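Local coordinates for capsid protein VP1 (Trichodysplasia spinulosa-associated polyomavirus, PDB 6HKV) that forms the pentameric outer capsomers of a polyomavirus shell and binds sialylated glycans, consistent with a role in attachment to host cells, at residues Thr16-Leu21 / Pro258-Ile263; Pro52-Ile57 / Ser146-Leu151. All coordinates share one frame; numbering follows the deposited sequence.

Contact 1: residues Thr16-Leu21 / Pro258-Ile263; sequences TIELYL and PRYFNI. With MG (magnesium ion), chain N.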
ATOM      1  N   THR C  16      -4.374   9.007 -34.386  1.00 26.58           N
ATOM      2  CA  THR C  16      -4.162   8.075 -33.260  1.00 28.48           C
ATOM      3  C   THR C  16      -3.215   6.994 -33.757  1.00 28.90           C
ATOM      4  O   THR C  16      -3.234   6.621 -34.927  1.00 29.66           O
ATOM      5  CB  THR C  16      -5.459   7.486 -32.684  1.00 30.72           C
ATOM      6  OG1 THR C  16      -6.027   6.658 -33.684  1.00 42.28           O
ATOM      7  CG2 THR C  16      -6.497   8.524 -32.335  1.00 28.84           C
ATOM      8  N   ILE C  17      -2.343   6.541 -32.869  1.00 23.24           N
ATOM      9  CA  ILE C  17      -1.414   5.483 -33.165  1.00 22.47           C
ATOM     10  C   ILE C  17      -1.691   4.367 -32.153  1.00 22.94           C
ATOM     11  O   ILE C  17      -1.725   4.627 -30.952  1.00 22.51           O
ATOM     12  CB  ILE C  17       0.032   5.985 -33.058  1.00 24.31           C
ATOM     13  CG1 ILE C  17       0.361   7.026 -34.144  1.00 27.50           C
ATOM     14  CG2 ILE C  17       0.993   4.817 -33.063  1.00 23.93           C
ATOM     15  CD1 ILE C  17       0.421   6.485 -35.541  1.00 29.17           C
ATOM     16  N   GLU C  18      -1.897   3.165 -32.665  1.00 24.22           N
ATOM     17  CA  GLU C  18      -2.185   2.001 -31.835  1.00 25.93           C
ATOM     18  C   GLU C  18      -1.085   0.982 -32.131  1.00 25.94           C
ATOM     19  O   GLU C  18      -0.827   0.695 -33.297  1.00 24.33           O
ATOM     20  CB  GLU C  18      -3.584   1.492 -32.174  1.00 28.54           C
ATOM     21  CG  GLU C  18      -4.062   0.349 -31.306  1.00 32.93           C
ATOM     22  CD  GLU C  18      -5.469  -0.110 -31.594  1.00 37.95           C
ATOM     23  OE1 GLU C  18      -6.266  -0.127 -30.657  1.00 35.04           O
ATOM     24  OE2 GLU C  18      -5.736  -0.490 -32.740  1.00 46.01           O
ATOM     25  N   LEU C  19      -0.457   0.419 -31.107  1.00 23.73           N
ATOM     26  CA  LEU C  19       0.512  -0.633 -31.321  1.00 23.69           C
ATOM     27  C   LEU C  19       0.660  -1.476 -30.055  1.00 22.94           C
ATOM     28  O   LEU C  19       0.163  -1.110 -29.005  1.00 21.60           O
ATOM     29  CB  LEU C  19       1.860  -0.024 -31.692  1.00 26.11           C
ATOM     30  CG  LEU C  19       2.619   0.678 -30.556  1.00 28.02           C
ATOM     31  CD1 LEU C  19       4.098   0.591 -30.748  1.00 29.74           C
ATOM     32  CD2 LEU C  19       2.259   2.124 -30.483  1.00 27.48           C
ATOM     33  N   TYR C  20       1.378  -2.588 -30.184  1.00 22.95           N
ATOM     34  CA  TYR C  20       1.869  -3.321 -29.036  1.00 22.45           C
ATOM     35  C   TYR C  20       3.371  -3.529 -29.226  1.00 22.61           C
ATOM     36  O   TYR C  20       3.875  -3.489 -30.355  1.00 23.07           O
ATOM     37  CB  TYR C  20       1.131  -4.649 -28.850  1.00 22.21           C
ATOM     38  CG  TYR C  20       1.299  -5.590 -30.009  1.00 23.34           C
ATOM     39  CD1 TYR C  20       2.380  -6.458 -30.098  1.00 26.08           C
ATOM     40  CD2 TYR C  20       0.388  -5.573 -31.051  1.00 27.37           C
ATOM     41  CE1 TYR C  20       2.540  -7.287 -31.200  1.00 26.92           C
ATOM     42  CE2 TYR C  20       0.526  -6.411 -32.148  1.00 25.58           C
ATOM     43  CZ  TYR C  20       1.604  -7.269 -32.219  1.00 28.12           C
ATOM     44  OH  TYR C  20       1.750  -8.089 -33.311  1.00 25.81           O
ATOM     45  N   LEU C  21       4.068  -3.750 -28.112  1.00 21.46           N
ATOM     46  CA  LEU C  21       5.442  -4.186 -28.132  1.00 21.70           C
ATOM     47  C   LEU C  21       5.547  -5.495 -27.354  1.00 20.78           C
ATOM     48  O   LEU C  21       5.119  -5.565 -26.204  1.00 21.97           O
ATOM     49  CB  LEU C  21       6.328  -3.110 -27.507  1.00 20.53           C
ATOM     50  CG  LEU C  21       6.454  -1.802 -28.281  1.00 21.03           C
ATOM     51  CD1 LEU C  21       7.243  -0.805 -27.471  1.00 19.59           C
ATOM     52  CD2 LEU C  21       7.120  -2.025 -29.619  1.00 21.57           C
ATOM     53  N   PRO C 258       3.811  -8.419 -22.921  1.00 21.68           N
ATOM     54  CA  PRO C 258       3.709  -7.354 -23.908  1.00 21.31           C
ATOM     55  C   PRO C 258       2.953  -6.159 -23.336  1.00 22.81           C
ATOM     56  O   PRO C 258       2.245  -6.281 -22.345  1.00 21.88           O
ATOM     57  CB  PRO C 258       2.924  -7.958 -25.082  1.00 22.03           C
ATOM     58  CG  PRO C 258       2.423  -9.319 -24.628  1.00 21.79           C
ATOM     59  CD  PRO C 258       2.893  -9.533 -23.206  1.00 22.19           C
ATOM     60  N   ARG C 259       3.086  -5.023 -24.008  1.00 21.04           N
ATOM     61  CA  ARG C 259       2.428  -3.802 -23.605  1.00 21.79           C
ATOM     62  C   ARG C 259       1.725  -3.224 -24.835  1.00 22.53           C
ATOM     63  O   ARG C 259       2.290  -3.204 -25.938  1.00 21.96           O
ATOM     64  CB  ARG C 259       3.409  -2.801 -22.999  1.00 21.72           C
ATOM     65  CG  ARG C 259       2.751  -1.499 -22.564  1.00 20.97           C
ATOM     66  CD  ARG C 259       3.715  -0.607 -21.793  1.00 20.45           C
ATOM     67  NE  ARG C 259       3.912  -1.040 -20.417  1.00 19.63           N
ATOM     68  CZ  ARG C 259       3.194  -0.634 -19.379  1.00 22.39           C
ATOM     69  NH1 ARG C 259       3.532  -1.049 -18.160  1.00 20.44           N
ATOM     70  NH2 ARG C 259       2.151   0.163 -19.536  1.00 20.42           N
ATOM     71  N   TYR C 260       0.496  -2.773 -24.619  1.00 20.38           N
ATOM     72  CA  TYR C 260      -0.331  -2.133 -25.633  1.00 21.43           C
ATOM     73  C   TYR C 260      -0.327  -0.620 -25.418  1.00 19.94           C
ATOM     74  O   TYR C 260      -0.278  -0.172 -24.266  1.00 19.59           O
ATOM     75  CB  TYR C 260      -1.762  -2.650 -25.512  1.00 20.71           C
ATOM     76  CG  TYR C 260      -2.782  -1.851 -26.275  1.00 22.52           C
ATOM     77  CD1 TYR C 260      -3.036  -2.112 -27.607  1.00 23.84           C
ATOM     78  CD2 TYR C 260      -3.504  -0.839 -25.654  1.00 23.38           C
ATOM     79  CE1 TYR C 260      -3.990  -1.393 -28.299  1.00 25.56           C
ATOM     80  CE2 TYR C 260      -4.452  -0.098 -26.347  1.00 24.31           C
ATOM     81  CZ  TYR C 260      -4.702  -0.391 -27.668  1.00 24.76           C
ATOM     82  OH  TYR C 260      -5.615   0.328 -28.386  1.00 27.32           O
ATOM     83  N   PHE C 261      -0.418   0.132 -26.522  1.00 19.79           N
ATOM     84  CA  PHE C 261      -0.464   1.579 -26.476  1.00 20.29           C
ATOM     85  C   PHE C 261      -1.495   2.118 -27.474  1.00 20.56           C
ATOM     86  O   PHE C 261      -1.541   1.668 -28.598  1.00 20.62           O
ATOM     87  CB  PHE C 261       0.863   2.189 -26.892  1.00 21.36           C
ATOM     88  CG  PHE C 261       2.063   1.770 -26.095  1.00 20.22           C
ATOM     89  CD1 PHE C 261       2.711   0.587 -26.393  1.00 24.12           C
ATOM     90  CD2 PHE C 261       2.577   2.579 -25.101  1.00 24.43           C
ATOM     91  CE1 PHE C 261       3.841   0.208 -25.675  1.00 23.69           C
ATOM     92  CE2 PHE C 261       3.704   2.203 -24.397  1.00 23.54           C
ATOM     93  CZ  PHE C 261       4.339   1.019 -24.689  1.00 24.73           C
ATOM     94  N   ASN C 262      -2.264   3.108 -27.056  1.00 20.14           N
ATOM     95  CA  ASN C 262      -3.153   3.883 -27.915  1.00 22.61           C
ATOM     96  C   ASN C 262      -2.850   5.353 -27.649  1.00 20.41           C
ATOM     97  O   ASN C 262      -3.173   5.824 -26.564  1.00 21.87           O
ATOM     98  CB  ASN C 262      -4.623   3.524 -27.663  1.00 25.80           C
ATOM     99  CG  ASN C 262      -5.565   4.260 -28.617  1.00 29.44           C
ATOM    100  OD1 ASN C 262      -5.200   5.225 -29.290  1.00 41.64           O
ATOM    101  ND2 ASN C 262      -6.798   3.818 -28.723  1.00 40.92           N
ATOM    102  N   ILE C 263      -2.184   6.025 -28.588  1.00 19.93           N
ATOM    103  CA  ILE C 263      -1.694   7.379 -28.405  1.00 19.41           C
ATOM    104  C   ILE C 263      -2.481   8.345 -29.292  1.00 19.58           C
ATOM    105  O   ILE C 263      -2.617   8.106 -30.495  1.00 19.99           O
ATOM    106  CB  ILE C 263      -0.178   7.447 -28.708  1.00 20.42           C
ATOM    107  CG1 ILE C 263       0.583   6.488 -27.804  1.00 23.12           C
ATOM    108  CG2 ILE C 263       0.340   8.872 -28.578  1.00 18.91           C
ATOM    109  CD1 ILE C 263       1.866   5.982 -28.293  1.00 25.40           C
TER
HETATM  110 MG    MG N 402      -8.766  -0.366 -30.754  1.00 40.20          MG
HETATM  111  O   HOH W   1      -9.095  -0.626 -28.271  1.00 24.96           O
HETATM  112  O   HOH W   2     -11.148  -0.592 -30.747  1.00 42.74           O
HETATM  113  O   HOH W   3      -9.011   1.820 -30.454  1.00 38.47           O
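Two antiparallel strands of the VP1 jelly-roll beta-sandwich pair here, Ile17 opposite Ile263 through Leu21 opposite Arg259, with segment axes 4.7 Å apart. Ile17, Leu19 and Leu21 each exchange two backbone hydrogen bonds with Ile263, Phe261 and Arg259; Phe261 N to Leu19 O measures 2.8 Å. Between them, Glu18 faces Asn262 and Tyr20 faces Tyr260 as non-hydrogen-bonded pairs. On the face of Leu19, Phe261 and Ile263, Leu19 CD2 lies 3.9 Å from Phe261 CB, and Leu21 CD1 reaches Phe261 CE1 at 4.0 Å. Phe261 and Ile263 continue onto Val236 of strand 233-246, extending this apolar layer into the sandwich.

The other face carries Glu18, Asn262 and the two tyrosines. Glu18, with CG anti to the backbone N (chi1 -175°) and its chain extended beyond, leans across to the phenol of Tyr260. Its CG passes 3.5 Å from Tyr260 CE1, and its CD lies at the ring edge, the carboxylate turned 61° from the ring plane. Tyr260 OH, the donor, and Glu18 OE1 approach to 2.4 Å, a doubtful length for a hydrogen bond. The same oxygen binds magnesium at 2.5 Å, which places the phenol beside the metal site. Three waters and Ser188 O of a neighbouring subunit also coordinate the ion: an intersubunit metal site on an antiparallel strand pair of the jelly roll.

Contact 2: residues Pro52-Ile57 / Ser146-Leu151; sequences PTSGEI and SANDKL. With GXB (Sialylated precision glycomacromolecule), chain M.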
ATOM      1  N   PRO C  52      27.445 -12.282 -18.317  1.00 24.50           N
ATOM      2  CA  PRO C  52      26.171 -12.937 -18.559  1.00 23.77           C
ATOM      3  C   PRO C  52      26.206 -13.732 -19.878  1.00 24.06           C
ATOM      4  O   PRO C  52      26.784 -13.283 -20.890  1.00 27.29           O
ATOM      5  CB  PRO C  52      25.145 -11.795 -18.629  1.00 25.96           C
ATOM      6  CG  PRO C  52      25.950 -10.507 -18.668  1.00 26.09           C
ATOM      7  CD  PRO C  52      27.325 -10.836 -18.108  1.00 27.61           C
ATOM      8  N   THR C  53      25.576 -14.902 -19.859  1.00 24.20           N
ATOM      9  CA  THR C  53      25.396 -15.686 -21.049  1.00 26.80           C
ATOM     10  C   THR C  53      24.526 -14.929 -22.048  1.00 26.89           C
ATOM     11  O   THR C  53      23.743 -14.019 -21.675  1.00 27.15           O
ATOM     12  CB  THR C  53      24.805 -17.059 -20.716  1.00 28.76           C
ATOM     13  OG1 THR C  53      23.517 -16.906 -20.120  1.00 25.32           O
ATOM     14  CG2 THR C  53      25.703 -17.847 -19.786  1.00 30.60           C
ATOM     15  N   SER C  54      24.650 -15.300 -23.313  1.00 25.58           N
ATOM     16  CA  SER C  54      23.851 -14.708 -24.358  1.00 27.10           C
ATOM     17  C   SER C  54      22.384 -15.036 -24.095  1.00 27.50           C
ATOM     18  O   SER C  54      22.021 -16.213 -23.920  1.00 27.43           O
ATOM     19  CB  SER C  54      24.258 -15.194 -25.729  1.00 29.41           C
ATOM     20  OG  SER C  54      23.548 -14.480 -26.730  1.00 28.13           O
ATOM     21  N   GLY C  55      21.549 -13.994 -24.050  1.00 26.85           N
ATOM     22  CA  GLY C  55      20.124 -14.194 -23.909  1.00 24.29           C
ATOM     23  C   GLY C  55      19.614 -14.240 -22.462  1.00 23.88           C
ATOM     24  O   GLY C  55      18.421 -14.438 -22.280  1.00 21.26           O
ATOM     25  N   GLU C  56      20.457 -14.045 -21.457  1.00 23.60           N
ATOM     26  CA  GLU C  56      19.936 -14.129 -20.063  1.00 26.24           C
ATOM     27  C   GLU C  56      19.585 -12.744 -19.510  1.00 24.90           C
ATOM     28  O   GLU C  56      19.188 -12.656 -18.345  1.00 27.34           O
ATOM     29  CB  GLU C  56      20.866 -14.875 -19.109  1.00 27.19           C
ATOM     30  CG  GLU C  56      22.073 -14.111 -18.613  1.00 26.44           C
ATOM     31  CD  GLU C  56      22.757 -14.827 -17.466  1.00 28.87           C
ATOM     32  OE1 GLU C  56      23.719 -15.630 -17.730  1.00 28.71           O
ATOM     33  OE2 GLU C  56      22.309 -14.622 -16.309  1.00 25.28           O
ATOM     34  N   ILE C  57      19.730 -11.680 -20.314  1.00 24.95           N
ATOM     35  CA  ILE C  57      19.510 -10.341 -19.752  1.00 26.32           C
ATOM     36  C   ILE C  57      18.421  -9.609 -20.539  1.00 22.89           C
ATOM     37  O   ILE C  57      18.412  -9.494 -21.765  1.00 23.55           O
ATOM     38  CB  ILE C  57      20.786  -9.509 -19.559  1.00 30.88           C
ATOM     39  CG1 ILE C  57      21.438  -9.164 -20.884  1.00 30.96           C
ATOM     40  CG2 ILE C  57      21.740 -10.187 -18.575  1.00 29.34           C
ATOM     41  CD1 ILE C  57      22.485  -8.070 -20.735  1.00 33.23           C
ATOM     42  N   SER C 146      30.289  -9.446 -23.780  1.00 31.26           N
ATOM     43  CA  SER C 146      30.854  -9.897 -25.061  1.00 30.10           C
ATOM     44  C   SER C 146      30.284 -11.247 -25.510  1.00 31.06           C
ATOM     45  O   SER C 146      30.540 -11.669 -26.626  1.00 34.42           O
ATOM     46  CB  SER C 146      32.369  -9.923 -25.018  1.00 29.68           C
ATOM     47  OG  SER C 146      32.812 -10.902 -24.110  1.00 29.23           O
ATOM     48  N   ALA C 147      29.495 -11.929 -24.679  1.00 30.45           N
ATOM     49  CA  ALA C 147      28.796 -13.138 -25.122  1.00 30.41           C
ATOM     50  C   ALA C 147      27.714 -12.808 -26.159  1.00 28.21           C
ATOM     51  O   ALA C 147      27.242 -13.693 -26.841  1.00 28.66           O
ATOM     52  CB  ALA C 147      28.212 -13.869 -23.943  1.00 31.05           C
ATOM     53  N   ASN C 148      27.310 -11.538 -26.251  1.00 28.80           N
ATOM     54  CA  ASN C 148      26.279 -11.126 -27.183  1.00 31.32           C
ATOM     55  C   ASN C 148      26.654  -9.765 -27.775  1.00 34.69           C
ATOM     56  O   ASN C 148      26.408  -8.715 -27.183  1.00 28.04           O
ATOM     57  CB  ASN C 148      24.900 -11.098 -26.526  1.00 32.80           C
ATOM     58  CG  ASN C 148      23.802 -10.716 -27.500  1.00 33.08           C
ATOM     59  OD1 ASN C 148      24.074 -10.447 -28.670  1.00 30.39           O
ATOM     60  ND2 ASN C 148      22.567 -10.673 -27.021  1.00 31.02           N
ATOM     61  N   ASP C 149      27.229  -9.796 -28.983  1.00 36.18           N
ATOM     62  CA  ASP C 149      27.744  -8.576 -29.609  1.00 37.80           C
ATOM     63  C   ASP C 149      26.598  -7.757 -30.228  1.00 37.20           C
ATOM     64  O   ASP C 149      26.854  -6.694 -30.767  1.00 36.30           O
ATOM     65  CB  ASP C 149      28.841  -8.889 -30.634  1.00 41.98           C
ATOM     66  CG  ASP C 149      28.409  -9.762 -31.803  1.00 48.95           C
ATOM     67  OD1 ASP C 149      27.203  -9.790 -32.133  1.00 59.37           O
ATOM     68  OD2 ASP C 149      29.294 -10.400 -32.395  1.00 63.09           O
ATOM     69  N   LYS C 150      25.351  -8.223 -30.142  1.00 29.13           N
ATOM     70  CA  LYS C 150      24.207  -7.431 -30.625  1.00 35.72           C
ATOM     71  C   LYS C 150      23.748  -6.424 -29.550  1.00 34.97           C
ATOM     72  O   LYS C 150      22.966  -5.530 -29.850  1.00 37.85           O
ATOM     73  CB  LYS C 150      23.057  -8.343 -31.064  1.00 33.90           C
ATOM     74  CG  LYS C 150      23.375  -9.309 -32.209  1.00 37.38           C
ATOM     75  N   LEU C 151      24.210  -6.568 -28.299  1.00 32.92           N
ATOM     76  CA  LEU C 151      23.843  -5.603 -27.235  1.00 29.88           C
ATOM     77  C   LEU C 151      24.596  -4.297 -27.471  1.00 32.98           C
ATOM     78  O   LEU C 151      25.755  -4.311 -27.911  1.00 38.16           O
ATOM     79  CB  LEU C 151      24.214  -6.163 -25.862  1.00 25.74           C
ATOM     80  CG  LEU C 151      23.536  -7.462 -25.459  1.00 24.13           C
ATOM     81  CD1 LEU C 151      24.052  -7.933 -24.121  1.00 26.88           C
ATOM     82  CD2 LEU C 151      22.024  -7.308 -25.419  1.00 25.61           C
TER
HETATM   83  CAE GXB M 401      28.563 -18.846 -15.774  1.00 31.11           C
HETATM   84  CAH GXB M 401      28.404 -19.029 -14.276  1.00 30.25           C
HETATM   85  CAJ GXB M 401      27.282 -20.494 -12.541  1.00 35.04           C
HETATM   86  OAL GXB M 401      30.376 -21.219 -17.808  1.00 41.54           O
HETATM   87  N26 GXB M 401      33.226 -24.019 -16.614  1.00 74.07           N
HETATM   88  C27 GXB M 401      32.268 -23.186 -16.224  1.00 66.27           C
HETATM   89  CAG GXB M 401      27.481 -14.321 -15.019  1.00 27.48           C
HETATM   90  CAF GXB M 401      28.645 -15.249 -15.409  1.00 30.55           C
HETATM   91  OAF GXB M 401      29.709 -14.904 -15.369  1.00 28.00           O
HETATM   92  NAD GXB M 401      28.203 -16.493 -15.891  1.00 29.93           N
HETATM   93  CAD GXB M 401      29.102 -17.560 -16.299  1.00 29.60           C
HETATM   94  CAC GXB M 401      29.110 -17.676 -17.776  1.00 32.01           C
HETATM   95  CAB GXB M 401      29.874 -18.811 -18.282  1.00 34.58           C
HETATM   96  CAA GXB M 401      29.455 -20.150 -17.642  1.00 36.74           C
HETATM   97  OAA GXB M 401      29.418 -19.885 -16.221  1.00 32.89           O
HETATM   98  CAI GXB M 401      27.931 -20.451 -13.903  1.00 29.95           C
HETATM   99  OAJ GXB M 401      25.937 -20.022 -12.690  1.00 34.05           O
HETATM  100  OAI GXB M 401      27.016 -20.952 -14.889  1.00 35.34           O
HETATM  101  OAH GXB M 401      29.644 -18.711 -13.773  1.00 30.71           O
HETATM  102  CAK GXB M 401      28.121 -20.565 -18.140  1.00 38.21           C
HETATM  103  OAM GXB M 401      27.897 -20.465 -19.300  1.00 46.73           O
HETATM  104  OAK GXB M 401      27.245 -21.022 -17.442  1.00 39.04           O
HETATM  105  OAC GXB M 401      29.702 -16.529 -18.335  1.00 30.44           O
HETATM  106  CAL GXB M 401      29.968 -22.500 -17.469  1.00 43.90           C
HETATM  107  C23 GXB M 401      31.308 -23.231 -17.297  1.00 62.13           C
HETATM  108  N24 GXB M 401      31.794 -24.059 -18.177  1.00 65.90           N
HETATM  109  N25 GXB M 401      32.925 -24.514 -17.756  1.00 70.08           N
HETATM  110  O   HOH W   4      28.319 -11.351 -22.002  1.00 24.89           O
HETATM  111  O   HOH W   5      25.049 -14.116 -28.906  1.00 42.40           O
HETATM  112  O   HOH W   6      22.466 -11.296 -24.216  1.00 25.56           O
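A type II beta turn, Thr53 to Glu56, meets a type I turn, Asn148 to Leu151, where a loop that lines a sialylated-ligand pocket, through Pro52 and Thr53, packs on a second loop. No direct hydrogen bond joins them; three waters do. Water 4 donates to Pro52 O and accepts from Ala147 N, water 5 links Ser54 OG with Ala147 O, and water 6 accepts from both Gly55 N and Asn148 ND2.

Ser54 can be followed outward: its CB rests 3.5 Å from Ala147 O, and its OG, turned anti to the backbone N (chi1 -174°), comes 3.6 Å from Asn148 CB while holding water 5 at 2.7 Å. Beside it the methyl CB of Ala147 abuts Pro52 O at 3.4 Å. Asn148 uses its two amide ends differently: ND2 gives to water 6, whereas OD1 accepts from Lys150 N in an Asx turn, the donor standing 41° out of the carbonyl plane. These bonds fix the rotation of the amide.

On the ligand side, Glu56 OE1 accepts from Thr53 N and Thr53 OG1, which approach from opposite faces of the carboxylate plane. Thr53 CG2 lies 3.5 Å from the ligand oxygen OAM. Thr42 OG1, also hydrogen-bonded to Glu56 OE1, bonds to the ligand, as do Val43 N, Lys51 O and Arg106 NH2 of a neighbouring subunit. Away from the bridging waters, the side chains of Ile57 and Leu151 cross at a slant and touch through their methyls, CD1 to CD1, at 3.7 Å.

Contacts 1 and 2 lie on opposite sides of the chain's centre, their own centres 28 Å apart and their nearest atoms about 15 Å apart. Along the chain both segments of contact 2 fall between those of contact 1: 16-21, 52-57, 146-151, then 258-263. Contact 1 joins strands 4-21 and 252-271, near the two ends of the chain, within one sheet of the jelly-roll sandwich. Contact 2 joins loops, one leading into strand 61-66 and the other between strands 133-136 and 169-171. The division suits a capsid protein: paired strands carry an intersubunit magnesium site, while the 52-57 loop, backed by 146-151, lends Pro52 and Thr53 to a pocket for the sialylated ligand.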